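Local coordinates for protein putative fructosamine-3-kinase (Thermobifida fusca YX, PDB 3F7W) that probably acts as a kinase, as a member of the fructosamine kinase family with a protein-kinase-like fold, at residues A122-Y127 against M133-R138; Q78-G81 against L87-E90; A227-P232 against L264-L269; P152-A157 against R169-V174; A111-G116 against D239-V244. One frame throughout, in Å; residues are numbered along the deposited sequence. Where two conformers were deposited one is given.

How the contacts relate
Contact 2 joins two strands at the border of the five-stranded sheet in the smaller, N-terminal lobe of this kinase-like fold; the other four lie in the mainly helical C-terminal part. Contacts 2, 1 and 4 follow one another along the chain. Contact 5 starts before contact 1 and ends after contact 4, bracketing both, and its segments alternate with those of contact 3. Contacts 2 and 4 are the most widely separated, with centres about 37 Å apart on opposite sides of the chain's centre. Contacts 3 and 4 touch through Leu264 and Leu154, and contact 4 meets contact 1 where Tyr153 packs against Met133. Helix 141-159 thus links the hairpin of contact 1 to helices 165-176 and 251-270.

Contact 1 (A122-Y127 against M133-R138); sequences ATWDGY and MDNTPR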
# COMPACT_ATOMS: atom_id res chain seq x y z
N ALA A 122 -10.33 -7.82 3.70
CA ALA A 122 -10.12 -7.45 5.11
C ALA A 122 -11.46 -7.27 5.81
O ALA A 122 -12.50 -7.23 5.16
CB ALA A 122 -9.25 -6.20 5.25
N THR A 123 -11.43 -7.19 7.14
CA THR A 123 -12.65 -7.05 7.93
C THR A 123 -13.07 -5.59 8.05
O THR A 123 -14.15 -5.31 8.51
CB THR A 123 -12.49 -7.68 9.36
OG1 THR A 123 -11.36 -7.10 10.01
CG2 THR A 123 -12.31 -9.19 9.28
N TRP A 124 -12.23 -4.65 7.62
CA TRP A 124 -12.55 -3.22 7.65
C TRP A 124 -12.70 -2.69 6.22
O TRP A 124 -12.11 -3.22 5.27
CB TRP A 124 -11.46 -2.44 8.42
CG TRP A 124 -10.13 -2.56 7.78
CD1 TRP A 124 -9.67 -1.84 6.72
CD2 TRP A 124 -9.09 -3.49 8.12
NE1 TRP A 124 -8.42 -2.27 6.36
CE2 TRP A 124 -8.04 -3.29 7.21
CE3 TRP A 124 -8.97 -4.51 9.08
CZ2 TRP A 124 -6.88 -4.04 7.24
CZ3 TRP A 124 -7.80 -5.24 9.13
CH2 TRP A 124 -6.76 -5.00 8.21
N ASP A 125 -13.45 -1.60 6.06
CA ASP A 125 -13.64 -0.99 4.74
C ASP A 125 -12.34 -0.36 4.27
O ASP A 125 -11.64 0.28 5.05
CB ASP A 125 -14.71 0.09 4.79
CG ASP A 125 -16.13 -0.47 5.05
OD1 ASP A 125 -16.40 -1.68 4.84
OD2 ASP A 125 -16.99 0.33 5.43
N GLY A 126 -12.00 -0.57 3.00
CA GLY A 126 -10.72 -0.11 2.51
C GLY A 126 -10.69 1.19 1.74
O GLY A 126 -11.72 1.67 1.25
N TYR A 127 -9.49 1.75 1.66
CA TYR A 127 -9.19 2.90 0.84
C TYR A 127 -7.85 2.71 0.14
O TYR A 127 -6.90 2.09 0.68
CB TYR A 127 -9.12 4.20 1.66
CG TYR A 127 -10.47 4.71 2.08
CD1 TYR A 127 -11.20 5.55 1.23
CD2 TYR A 127 -11.07 4.29 3.26
CE1 TYR A 127 -12.47 6.00 1.57
CE2 TYR A 127 -12.33 4.76 3.62
CZ TYR A 127 -13.03 5.60 2.77
OH TYR A 127 -14.30 6.06 3.11
N MSE A 133 -11.83 1.24 -1.58
CA MSE A 133 -11.20 0.00 -2.02
C MSE A 133 -11.98 -1.14 -1.33
O MSE A 133 -12.00 -1.22 -0.10
CB MSE A 133 -9.70 -0.05 -1.68
CG MSE A 133 -9.04 -1.37 -2.16
SE MSE A 133 -7.18 -1.51 -1.70
CE MSE A 133 -7.40 -1.68 0.23
N ASP A 134 -12.58 -2.01 -2.14
CA ASP A 134 -13.53 -3.04 -1.67
C ASP A 134 -12.80 -4.21 -1.05
O ASP A 134 -12.08 -4.97 -1.75
CB ASP A 134 -14.42 -3.51 -2.82
CG ASP A 134 -15.53 -4.47 -2.36
OD1 ASP A 134 -15.67 -4.70 -1.14
OD2 ASP A 134 -16.26 -4.96 -3.23
N ASN A 135 -12.92 -4.30 0.27
CA ASN A 135 -12.24 -5.30 1.06
C ASN A 135 -13.11 -6.50 1.39
O ASN A 135 -12.69 -7.36 2.16
CB ASN A 135 -11.69 -4.67 2.35
CG ASN A 135 -10.33 -4.03 2.14
OD1 ASN A 135 -9.64 -4.31 1.15
ND2 ASN A 135 -9.92 -3.21 3.08
N THR A 136 -14.29 -6.60 0.77
CA THR A 136 -15.19 -7.75 0.97
C THR A 136 -14.38 -9.04 0.90
O THR A 136 -13.71 -9.29 -0.10
CB THR A 136 -16.32 -7.81 -0.06
OG1 THR A 136 -17.06 -6.60 0.00
CG2 THR A 136 -17.29 -8.99 0.22
N PRO A 137 -14.40 -9.83 1.98
CA PRO A 137 -13.62 -11.07 1.96
C PRO A 137 -14.03 -12.01 0.85
O PRO A 137 -15.23 -12.17 0.59
CB PRO A 137 -13.90 -11.67 3.35
CG PRO A 137 -14.25 -10.52 4.20
CD PRO A 137 -14.99 -9.57 3.31
N ARG A 138 -13.04 -12.62 0.22
CA ARG A 138 -13.22 -13.55 -0.89
C ARG A 138 -12.22 -14.69 -0.75
O ARG A 138 -11.15 -14.52 -0.18
CB ARG A 138 -13.02 -12.87 -2.25
CG ARG A 138 -13.82 -11.62 -2.48
CD ARG A 138 -15.31 -11.90 -2.54
NE ARG A 138 -15.68 -12.74 -3.66
CZ ARG A 138 -15.97 -12.30 -4.89
NH1 ARG A 138 -15.90 -11.02 -5.19
NH2 ARG A 138 -16.30 -13.16 -5.83
O HOH W 1 -7.37 -1.67 3.71
O HOH W 2 -14.37 -2.27 1.79
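Asn135 and Ala122 face each other between two chain segments that are joined largely by hydrogen bonds. Among the backbone bonds, Ala122 N gives its hydrogen to Asn135 O at 2.9 Å. Further along, Met133 N reaches Gly126 O at 2.9 Å; this marks the antiparallel hydrogen-bonded pair of Gly126 with Met133, a selenomethionine.

The side-chain bond runs from Asn135 ND2 to Trp124 O at 3.1 Å, with the acceptor lying in the amide plane. The amide stands nearly perpendicular to the Trp124 ring. Its other end is gripped too, since OD1 accepts from Arg149 NH2. A leucine in place of Asn135 would probably leave Trp124 O without this donor and Arg149 NH2 without this acceptor. Two waters add bridges: one accepts from both Trp124 NE1 and Asn135 ND2, the other from Gly126 N and Asn135 N. Asp134 OD1 accepts from Thr136 N, an Asx turn, and also from Thr136 OG1.

Van der Waals contact is lighter. Ala122 CB lies beside the Asn135 amide, 3.8 Å from Asn135 ND2. Within 122-127, Trp124 CG sits between the backbone N and the carbonyl carbon (chi1 61°), which brings the ring over Ala122 CB, 3.7 Å from its plane.

This small hairpin of strands 126-128 and 131-133 is flanked by helix 57-68, which Trp124 and Tyr127 touch, and by helix 141-159, against which Met133 lies.

Contact 2 (Q78-G81 against L87-E90); sequences QVAG and LAME. With EDO (1,2-ethanediol), chain H.
Glu90 and Gln78 close one end of a beta hairpin, and the glutamate can be traced outward as a worked case of a side chain that extends a strand pairing. Glu90 CB passes 3.7 Å from Gln78 O, the carbonyl that accepts from Glu90 N. CG lies anti to the backbone N (chi1 180°) and the chain stays extended, which carries the carboxylate to the backbone N of Gln78, just ahead of strand 79-83. CG and CD come next to C1 of a 1,2-ethanediol, probably from the crystallisation liquor. At the tip, Glu90 OE1 takes the hydrogen of Gln78 N at 3.0 Å, nearly along its own C-O axis, and also brushes Gln78 CG at 3.6 Å. Glu90 OE2 lies at van der Waals range of the diol.

Further along, Ala80 and Gly81 opposite Ala88 form a classic beta bulge. Ala80 N, at 2.7 Å, and Gly81 N, at 3.2 Å, both give to Ala88 O from the same face of its plane, so one carbonyl serves two donors; Ala88 N answers with a bond to Gly81 O. Val79 and Met89 form a non-hydrogen-bonded pair, and Val79 CG1 touches Leu87 CD1 at 3.9 Å.

Strand 79-83 is an outermost strand of the five-stranded N-lobe sheet; strand 86-90 sits between it and strand 41-46. Helix 57-68 packs on the side of Val79 and Met89, through Leu65, while Ala80 and Ala88 reach Leu42 and Val44.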
# COMPACT_ATOMS: atom_id res chain seq x y z
N GLN A 78 4.87 1.40 14.49
CA GLN A 78 3.93 1.24 15.58
C GLN A 78 3.04 2.48 15.69
O GLN A 78 3.49 3.60 15.51
CB GLN A 78 4.70 1.07 16.89
CG GLN A 78 5.69 -0.09 16.92
CD GLN A 78 6.38 -0.18 18.27
OE1 GLN A 78 6.38 0.80 19.03
NE2 GLN A 78 6.95 -1.33 18.59
N VAL A 79 1.79 2.26 16.01
CA VAL A 79 0.81 3.33 16.16
C VAL A 79 0.78 3.71 17.64
O VAL A 79 0.67 2.84 18.49
CB VAL A 79 -0.57 2.85 15.69
CG1 VAL A 79 -1.63 3.89 16.00
CG2 VAL A 79 -0.49 2.56 14.16
N ALA A 80 0.92 5.00 17.92
CA ALA A 80 0.87 5.55 19.28
C ALA A 80 -0.58 5.86 19.68
O ALA A 80 -0.96 5.77 20.84
CB ALA A 80 1.71 6.81 19.37
N GLY A 81 -1.40 6.20 18.70
CA GLY A 81 -2.81 6.50 18.97
C GLY A 81 -3.54 6.93 17.72
O GLY A 81 -2.92 7.43 16.78
N LEU A 87 -3.95 10.29 13.30
CA LEU A 87 -3.20 9.05 13.37
C LEU A 87 -1.76 9.43 13.74
O LEU A 87 -1.12 10.20 13.03
CB LEU A 87 -3.28 8.30 12.04
CG LEU A 87 -2.47 7.01 11.86
CD1 LEU A 87 -2.78 5.98 12.93
CD2 LEU A 87 -2.68 6.41 10.44
N ALA A 88 -1.31 8.93 14.90
CA ALA A 88 0.03 9.21 15.47
C ALA A 88 0.80 7.88 15.51
O ALA A 88 0.30 6.89 16.07
CB ALA A 88 -0.08 9.76 16.88
N MSE A 89 1.98 7.88 14.91
CA MSE A 89 2.80 6.71 14.80
C MSE A 89 4.25 7.04 15.00
O MSE A 89 4.65 8.20 15.03
CB MSE A 89 2.61 6.05 13.43
CG MSE A 89 3.19 6.80 12.29
SE MSE A 89 2.75 5.85 10.63
CE MSE A 89 0.84 6.26 10.70
N GLU A 90 5.04 5.99 15.09
CA GLU A 90 6.49 6.08 15.15
C GLU A 90 7.06 6.95 14.01
O GLU A 90 6.68 6.79 12.84
CB GLU A 90 6.98 4.63 15.09
CG GLU A 90 8.42 4.40 15.13
CD GLU A 90 8.74 2.89 15.11
OE1 GLU A 90 7.81 2.05 14.91
OE2 GLU A 90 9.94 2.58 15.28
C1 EDO H . 8.79 2.95 18.97
O1 EDO H . 9.44 1.68 19.09
C2 EDO H . 8.98 3.72 20.26
O2 EDO H . 9.06 5.12 19.93

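Contact 3 (A227-P232 against L264-L269); sequences ALFGLP and LVHVCL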
# COMPACT_ATOMS: atom_id res chain seq x y z
N ALA A 227 8.48 -2.98 -8.43
CA ALA A 227 9.00 -2.99 -9.77
C ALA A 227 8.40 -1.86 -10.61
O ALA A 227 9.11 -1.24 -11.38
CB ALA A 227 8.76 -4.39 -10.44
N LEU A 228 7.11 -1.58 -10.46
CA LEU A 228 6.42 -0.65 -11.35
C LEU A 228 7.09 0.73 -11.39
O LEU A 228 7.34 1.27 -12.46
CB LEU A 228 4.97 -0.54 -10.95
CG LEU A 228 4.05 0.37 -11.78
CD1 LEU A 228 4.09 -0.03 -13.22
CD2 LEU A 228 2.62 0.26 -11.26
N PHE A 229 7.35 1.31 -10.23
CA PHE A 229 8.02 2.62 -10.16
C PHE A 229 9.48 2.50 -9.74
O PHE A 229 10.19 3.50 -9.58
CB PHE A 229 7.24 3.57 -9.26
CG PHE A 229 5.84 3.79 -9.74
CD1 PHE A 229 5.57 4.71 -10.73
CD2 PHE A 229 4.81 3.00 -9.25
CE1 PHE A 229 4.28 4.86 -11.21
CE2 PHE A 229 3.52 3.15 -9.72
CZ PHE A 229 3.27 4.10 -10.72
N GLY A 230 9.93 1.27 -9.61
CA GLY A 230 11.34 0.99 -9.34
C GLY A 230 11.65 1.15 -7.85
O GLY A 230 10.87 1.73 -7.10
N LEU A 231 12.82 0.64 -7.45
CA LEU A 231 13.27 0.72 -6.06
C LEU A 231 14.77 0.60 -6.06
O LEU A 231 15.30 -0.21 -6.82
CB LEU A 231 12.72 -0.45 -5.26
CG LEU A 231 12.96 -0.43 -3.74
CD1 LEU A 231 12.02 0.59 -3.06
CD2 LEU A 231 12.84 -1.84 -3.13
N PRO A 232 15.45 1.37 -5.20
CA PRO A 232 16.88 1.13 -5.05
C PRO A 232 17.13 -0.32 -4.68
O PRO A 232 16.42 -0.86 -3.84
CB PRO A 232 17.27 2.07 -3.91
CG PRO A 232 16.23 3.20 -4.01
CD PRO A 232 14.97 2.46 -4.33
N LEU A 264 -4.58 1.40 -12.86
CA LEU A 264 -5.95 1.90 -12.94
C LEU A 264 -6.28 2.93 -11.84
O LEU A 264 -6.95 3.93 -12.11
CB LEU A 264 -6.95 0.76 -12.91
CG LEU A 264 -7.00 -0.05 -14.21
CD1 LEU A 264 -7.68 -1.40 -13.94
CD2 LEU A 264 -7.73 0.72 -15.35
N VAL A 265 -5.78 2.69 -10.64
CA VAL A 265 -5.92 3.67 -9.57
C VAL A 265 -5.23 4.98 -9.95
O VAL A 265 -5.78 6.04 -9.74
CB VAL A 265 -5.40 3.12 -8.22
CG1 VAL A 265 -5.39 4.23 -7.13
CG2 VAL A 265 -6.29 1.96 -7.79
N HIS A 266 -4.04 4.89 -10.55
CA HIS A 266 -3.30 6.11 -10.91
C HIS A 266 -4.04 6.91 -11.99
O HIS A 266 -4.12 8.15 -11.93
CB HIS A 266 -1.87 5.77 -11.33
CG HIS A 266 -1.12 5.03 -10.28
ND1 HIS A 266 -1.35 5.22 -8.92
CD2 HIS A 266 -0.16 4.07 -10.36
CE1 HIS A 266 -0.59 4.39 -8.23
NE2 HIS A 266 0.17 3.70 -9.08
N VAL A 267 -4.60 6.20 -12.96
CA VAL A 267 -5.35 6.85 -14.02
C VAL A 267 -6.58 7.52 -13.39
O VAL A 267 -6.90 8.67 -13.71
CB VAL A 267 -5.74 5.88 -15.15
CG1 VAL A 267 -6.71 6.58 -16.15
CG2 VAL A 267 -4.49 5.46 -15.90
N CYS A 268 -7.20 6.85 -12.43
CA CYS A 268 -8.33 7.47 -11.70
C CYS A 268 -7.96 8.73 -10.96
O CYS A 268 -8.66 9.72 -11.07
CB CYS A 268 -8.96 6.49 -10.73
SG CYS A 268 -9.97 5.23 -11.55
N LEU A 269 -6.87 8.67 -10.20
CA LEU A 269 -6.46 9.74 -9.31
C LEU A 269 -5.71 10.87 -10.00
O LEU A 269 -5.86 12.03 -9.60
CB LEU A 269 -5.59 9.19 -8.18
CG LEU A 269 -6.27 8.37 -7.11
CD1 LEU A 269 -5.20 7.87 -6.12
CD2 LEU A 269 -7.37 9.18 -6.42
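Phe229 and His266 are brought together by matching first torsions: in each, CG is anti to its carbonyl carbon and beside the backbone N (chi1 -59° and -57°), and the two side chains reach out from opposite directions. The pair joins helix 219-229 to helix 251-270 in the helical C-terminal part of the protein-kinase-like fold. No other residues of the two segments touch, so the contact is a single aromatic bridge with no hydrogen bond across it.

The rings meet obliquely, in an arrangement that is neither a stack nor edge-to-face, with centroids 5.2 Å apart and planes at 67°. The imidazole comes to the rim of the phenyl ring, near its plane, and offers the CD2-NE2 side.

Just beyond Phe229, Gly230 is the first residue to leave helical backbone angles, with positive phi; a weak bond runs from Gly230 N to Ala227 O. Asn197 touches the Phe229 side chain, and its ND2 bonds Gly230 O. Leu228, one residue back, packs on Pro262 and Leu263, widening the meeting of the two helices.

At the bridge itself Phe229 CZ lies 3.4 Å from His266 CD2, and Phe229 CE2 lies 3.5 Å from His266 NE2.

Contact 4 (P152-A157 against R169-V174); sequences PYLRRA and RLVEKV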
# COMPACT_ATOMS: atom_id res chain seq x y z
N PRO A 152 -13.87 -1.91 -10.62
CA PRO A 152 -14.33 -0.62 -10.10
C PRO A 152 -13.53 0.60 -10.62
O PRO A 152 -14.14 1.62 -10.97
CB PRO A 152 -14.25 -0.80 -8.57
CG PRO A 152 -14.30 -2.26 -8.36
CD PRO A 152 -13.58 -2.86 -9.54
N TYR A 153 -12.21 0.47 -10.74
CA TYR A 153 -11.35 1.58 -11.18
C TYR A 153 -11.39 1.73 -12.70
O TYR A 153 -11.29 2.83 -13.22
CB TYR A 153 -9.90 1.37 -10.69
CG TYR A 153 -9.92 1.12 -9.20
CD1 TYR A 153 -10.23 2.16 -8.32
CD2 TYR A 153 -9.75 -0.15 -8.67
CE1 TYR A 153 -10.32 1.95 -6.95
CE2 TYR A 153 -9.84 -0.38 -7.28
CZ TYR A 153 -10.14 0.69 -6.44
OH TYR A 153 -10.28 0.52 -5.09
N LEU A 154 -11.53 0.61 -13.40
CA LEU A 154 -11.73 0.64 -14.86
C LEU A 154 -13.00 1.43 -15.23
O LEU A 154 -12.97 2.31 -16.10
CB LEU A 154 -11.79 -0.78 -15.42
CG LEU A 154 -11.93 -0.94 -16.94
CD1 LEU A 154 -10.64 -0.41 -17.62
CD2 LEU A 154 -12.15 -2.42 -17.29
N ARG A 155 -14.11 1.12 -14.57
CA ARG A 155 -15.37 1.81 -14.82
C ARG A 155 -15.28 3.28 -14.45
O ARG A 155 -15.77 4.14 -15.17
CB ARG A 155 -16.53 1.15 -14.05
CG ARG A 155 -16.76 -0.33 -14.36
CD ARG A 155 -17.25 -0.57 -15.77
NE ARG A 155 -17.32 -2.01 -16.06
CZ ARG A 155 -16.75 -2.62 -17.10
NH1 ARG A 155 -16.08 -1.95 -18.02
NH2 ARG A 155 -16.90 -3.94 -17.23
N ARG A 156 -14.63 3.58 -13.33
CA ARG A 156 -14.48 4.96 -12.89
C ARG A 156 -13.67 5.78 -13.91
O ARG A 156 -14.07 6.88 -14.27
CB ARG A 156 -13.82 5.02 -11.52
CG ARG A 156 -13.80 6.40 -10.96
CD ARG A 156 -13.08 6.46 -9.64
NE ARG A 156 -13.00 7.84 -9.22
CZ ARG A 156 -13.98 8.49 -8.58
NH1 ARG A 156 -15.12 7.89 -8.28
NH2 ARG A 156 -13.80 9.77 -8.26
N ALA A 157 -12.54 5.24 -14.36
CA ALA A 157 -11.68 5.93 -15.31
C ALA A 157 -12.41 6.11 -16.67
O ALA A 157 -12.31 7.16 -17.31
CB ALA A 157 -10.34 5.18 -15.48
N ARG A 169 -12.14 -2.45 -23.36
CA ARG A 169 -12.18 -3.78 -23.97
C ARG A 169 -10.85 -4.53 -23.82
O ARG A 169 -10.86 -5.74 -23.57
CB ARG A 169 -12.60 -3.69 -25.42
CG ARG A 169 -14.13 -3.65 -25.57
CD ARG A 169 -14.59 -3.84 -27.02
NE ARG A 169 -14.09 -2.80 -27.92
CZ ARG A 169 -14.64 -1.59 -28.09
NH1 ARG A 169 -15.75 -1.23 -27.44
NH2 ARG A 169 -14.07 -0.74 -28.93
N LEU A 170 -9.73 -3.82 -23.96
CA LEU A 170 -8.40 -4.41 -23.77
C LEU A 170 -8.24 -4.95 -22.35
O LEU A 170 -7.78 -6.09 -22.16
CB LEU A 170 -7.29 -3.39 -24.08
CG LEU A 170 -5.88 -3.76 -23.61
CD1 LEU A 170 -5.43 -5.13 -24.20
CD2 LEU A 170 -4.87 -2.65 -23.92
N VAL A 171 -8.62 -4.17 -21.34
CA VAL A 171 -8.51 -4.66 -19.97
C VAL A 171 -9.48 -5.83 -19.74
O VAL A 171 -9.18 -6.78 -19.02
CB VAL A 171 -8.70 -3.53 -18.91
CG1 VAL A 171 -8.72 -4.12 -17.47
CG2 VAL A 171 -7.60 -2.50 -19.06
N GLU A 172 -10.64 -5.77 -20.37
CA GLU A 172 -11.63 -6.85 -20.24
C GLU A 172 -11.14 -8.17 -20.85
O GLU A 172 -11.51 -9.23 -20.37
CB GLU A 172 -12.96 -6.43 -20.86
CG GLU A 172 -13.70 -5.44 -19.99
CD GLU A 172 -15.00 -4.94 -20.59
OE1 GLU A 172 -15.11 -4.88 -21.83
OE2 GLU A 172 -15.89 -4.56 -19.80
N LYS A 173 -10.32 -8.10 -21.90
CA LYS A 173 -9.64 -9.28 -22.46
C LYS A 173 -8.75 -9.98 -21.43
O LYS A 173 -8.74 -11.21 -21.33
CB LYS A 173 -8.78 -8.91 -23.68
CG LYS A 173 -9.57 -8.75 -24.93
CD LYS A 173 -8.69 -8.43 -26.13
CE LYS A 173 -9.46 -8.63 -27.44
NZ LYS A 173 -9.16 -7.56 -28.40
N VAL A 174 -8.02 -9.19 -20.64
CA VAL A 174 -7.18 -9.76 -19.61
C VAL A 174 -8.04 -10.49 -18.59
O VAL A 174 -7.72 -11.61 -18.20
CB VAL A 174 -6.33 -8.67 -18.89
CG1 VAL A 174 -5.50 -9.29 -17.76
CG2 VAL A 174 -5.42 -7.96 -19.90
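Leu154 and Val171 meet tip to tip between two antiparallel helices. Leu154 CD2 touches Val171 CG1 at 3.8 Å, and Leu154 CD1 rests 3.9 Å from Val171 CB, so the leucine fork straddles the branch of the valine. Beside this apolar core a salt bridge spans the same gap: Arg155 NH2 binds Glu172 OE2 at 2.8 Å, and Arg155 NH1 reaches the same oxygen at 3.2 Å. Both nitrogens approach end-on with OE2 close to the guanidinium plane, but the carboxylate is turned steeply against that plane, at 79°. NH2 comes nearly straight onto OE2, whereas NH1 arrives from above the carboxylate. Arg155 was modelled in two conformers, so this grip describes one of them.

Torsions set these positions. Leu154 CG stands anti to the backbone N (chi1 -177°), sending both methyls across the gap; a bend at the second torsion of Arg155 (chi2 -68°) swings its guanidinium toward Glu172.

The segments run at 171° with their axes 11.3 Å apart, a wide spacing that side-chain ends must fill. Val168 on the second helix adds contacts to Leu154 and Arg155, and Leu264 of helix 251-270 backs Leu154 from another side.

Helices 141-159 and 165-176 thus form an antiparallel pair with a buried hydrocarbon seam and a charged border. Because the arginine is exposed and has an alternative position, the ionic part is probably the more adaptable of the two.

Contact 5 (A111-G116 against D239-V244); sequences AMHLAG and DAYNEV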
# COMPACT_ATOMS: atom_id res chain seq x y z
N ALA A 111 8.55 -12.18 5.70
CA ALA A 111 7.92 -12.55 6.98
C ALA A 111 6.55 -11.85 7.12
O ALA A 111 5.59 -12.44 7.62
CB ALA A 111 8.83 -12.20 8.15
N MSE A 112 6.49 -10.61 6.66
CA MSE A 112 5.27 -9.81 6.68
C MSE A 112 4.20 -10.53 5.85
O MSE A 112 3.11 -10.79 6.36
CB MSE A 112 5.49 -8.40 6.11
CG MSE A 112 4.23 -7.54 6.09
SE MSE A 112 4.62 -5.79 5.36
CE MSE A 112 4.37 -6.33 3.50
N HIS A 113 4.52 -10.84 4.61
CA HIS A 113 3.57 -11.54 3.73
C HIS A 113 3.11 -12.90 4.28
O HIS A 113 1.91 -13.23 4.26
CB HIS A 113 4.18 -11.77 2.36
CG HIS A 113 4.31 -10.53 1.53
ND1 HIS A 113 5.10 -10.48 0.41
CD2 HIS A 113 3.71 -9.32 1.64
CE1 HIS A 113 4.97 -9.29 -0.15
NE2 HIS A 113 4.17 -8.55 0.60
N LEU A 114 4.06 -13.67 4.79
CA LEU A 114 3.79 -15.05 5.23
C LEU A 114 3.09 -15.16 6.59
O LEU A 114 2.72 -16.27 7.00
CB LEU A 114 5.07 -15.88 5.15
CG LEU A 114 5.29 -16.58 3.79
CD1 LEU A 114 5.13 -15.66 2.57
CD2 LEU A 114 6.65 -17.21 3.76
N ALA A 115 2.91 -14.06 7.29
CA ALA A 115 1.98 -14.02 8.42
C ALA A 115 0.61 -14.53 7.95
O ALA A 115 -0.11 -15.14 8.69
CB ALA A 115 1.89 -12.60 8.98
N GLY A 116 0.28 -14.29 6.68
CA GLY A 116 -0.87 -14.90 6.05
C GLY A 116 -2.20 -14.30 6.44
O GLY A 116 -2.31 -13.55 7.40
N ASP A 239 15.84 -10.97 -4.47
CA ASP A 239 16.67 -12.15 -4.24
C ASP A 239 16.62 -12.62 -2.79
O ASP A 239 16.47 -13.82 -2.53
CB ASP A 239 18.14 -11.87 -4.63
CG ASP A 239 18.36 -11.79 -6.13
OD1 ASP A 239 17.43 -12.08 -6.91
OD2 ASP A 239 19.48 -11.40 -6.53
N ALA A 240 16.78 -11.69 -1.85
CA ALA A 240 16.69 -12.01 -0.42
C ALA A 240 15.28 -12.51 -0.06
O ALA A 240 15.13 -13.52 0.61
CB ALA A 240 17.10 -10.82 0.43
N TYR A 241 14.24 -11.86 -0.58
CA TYR A 241 12.86 -12.35 -0.43
C TYR A 241 12.69 -13.80 -0.89
O TYR A 241 12.14 -14.66 -0.18
CB TYR A 241 11.94 -11.43 -1.23
CG TYR A 241 10.48 -11.73 -1.09
CD1 TYR A 241 9.88 -12.76 -1.85
CD2 TYR A 241 9.68 -11.00 -0.22
CE1 TYR A 241 8.52 -13.04 -1.73
CE2 TYR A 241 8.30 -11.29 -0.08
CZ TYR A 241 7.74 -12.31 -0.86
OH TYR A 241 6.40 -12.60 -0.76
N ASN A 242 13.16 -14.06 -2.10
CA ASN A 242 13.09 -15.39 -2.72
C ASN A 242 13.92 -16.46 -2.00
O ASN A 242 13.64 -17.64 -2.13
CB ASN A 242 13.44 -15.30 -4.22
CG ASN A 242 12.26 -14.81 -5.08
OD1 ASN A 242 11.10 -15.14 -4.82
ND2 ASN A 242 12.56 -14.02 -6.12
N GLU A 243 14.90 -16.06 -1.20
CA GLU A 243 15.67 -17.03 -0.42
C GLU A 243 14.79 -17.68 0.60
O GLU A 243 14.92 -18.87 0.85
CB GLU A 243 16.80 -16.37 0.36
CG GLU A 243 18.01 -16.01 -0.43
CD GLU A 243 18.97 -15.13 0.37
OE1 GLU A 243 18.72 -14.81 1.58
OE2 GLU A 243 19.98 -14.75 -0.24
N VAL A 244 13.90 -16.89 1.20
CA VAL A 244 13.14 -17.30 2.36
C VAL A 244 11.68 -17.67 2.06
O VAL A 244 11.09 -18.47 2.77
CB VAL A 244 13.19 -16.23 3.49
CG1 VAL A 244 14.65 -15.94 3.91
CG2 VAL A 244 12.54 -14.98 3.07
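The rings of His113 and Tyr241 meet rim to rim, neither lying over the face of the other, with planes 70° apart and centroids 5.5 Å apart. At the imidazole edge, in its plane, sits the Tyr241 hydroxyl: His113 ND1 and Tyr241 OH are hydrogen-bonded at 2.7 Å, with either able to be the donor. The phenol ring in turn has His113 ND1 near its plane, and Tyr241 CE2 comes within 3.3 Å of that nitrogen. Asn242 OD1 lies at another edge of the phenol.

The tyrosine reaches this spot because its CG is anti to the backbone N (chi1 -175°), and the two side chains cross at about a right angle. Both polar ends have a second partner on helix 219-229: His113 NE2 bonds Asp222 OD2, and Tyr241 OH bonds Arg219 NH1. Leu223 of that helix touches both side chains. A phenylalanine in place of Tyr241 would probably leave the buried His113 ND1 and Arg219 without this shared mate, with the imidazole less firmly fixed in rotation.

His113 also packs on Ala189 and Ile191 of strand 189-191. This buried hydrogen-bond network ties helices 99-114, 219-229 and 234-244 together in the helical C-terminal lobe of a protein-kinase-like fold.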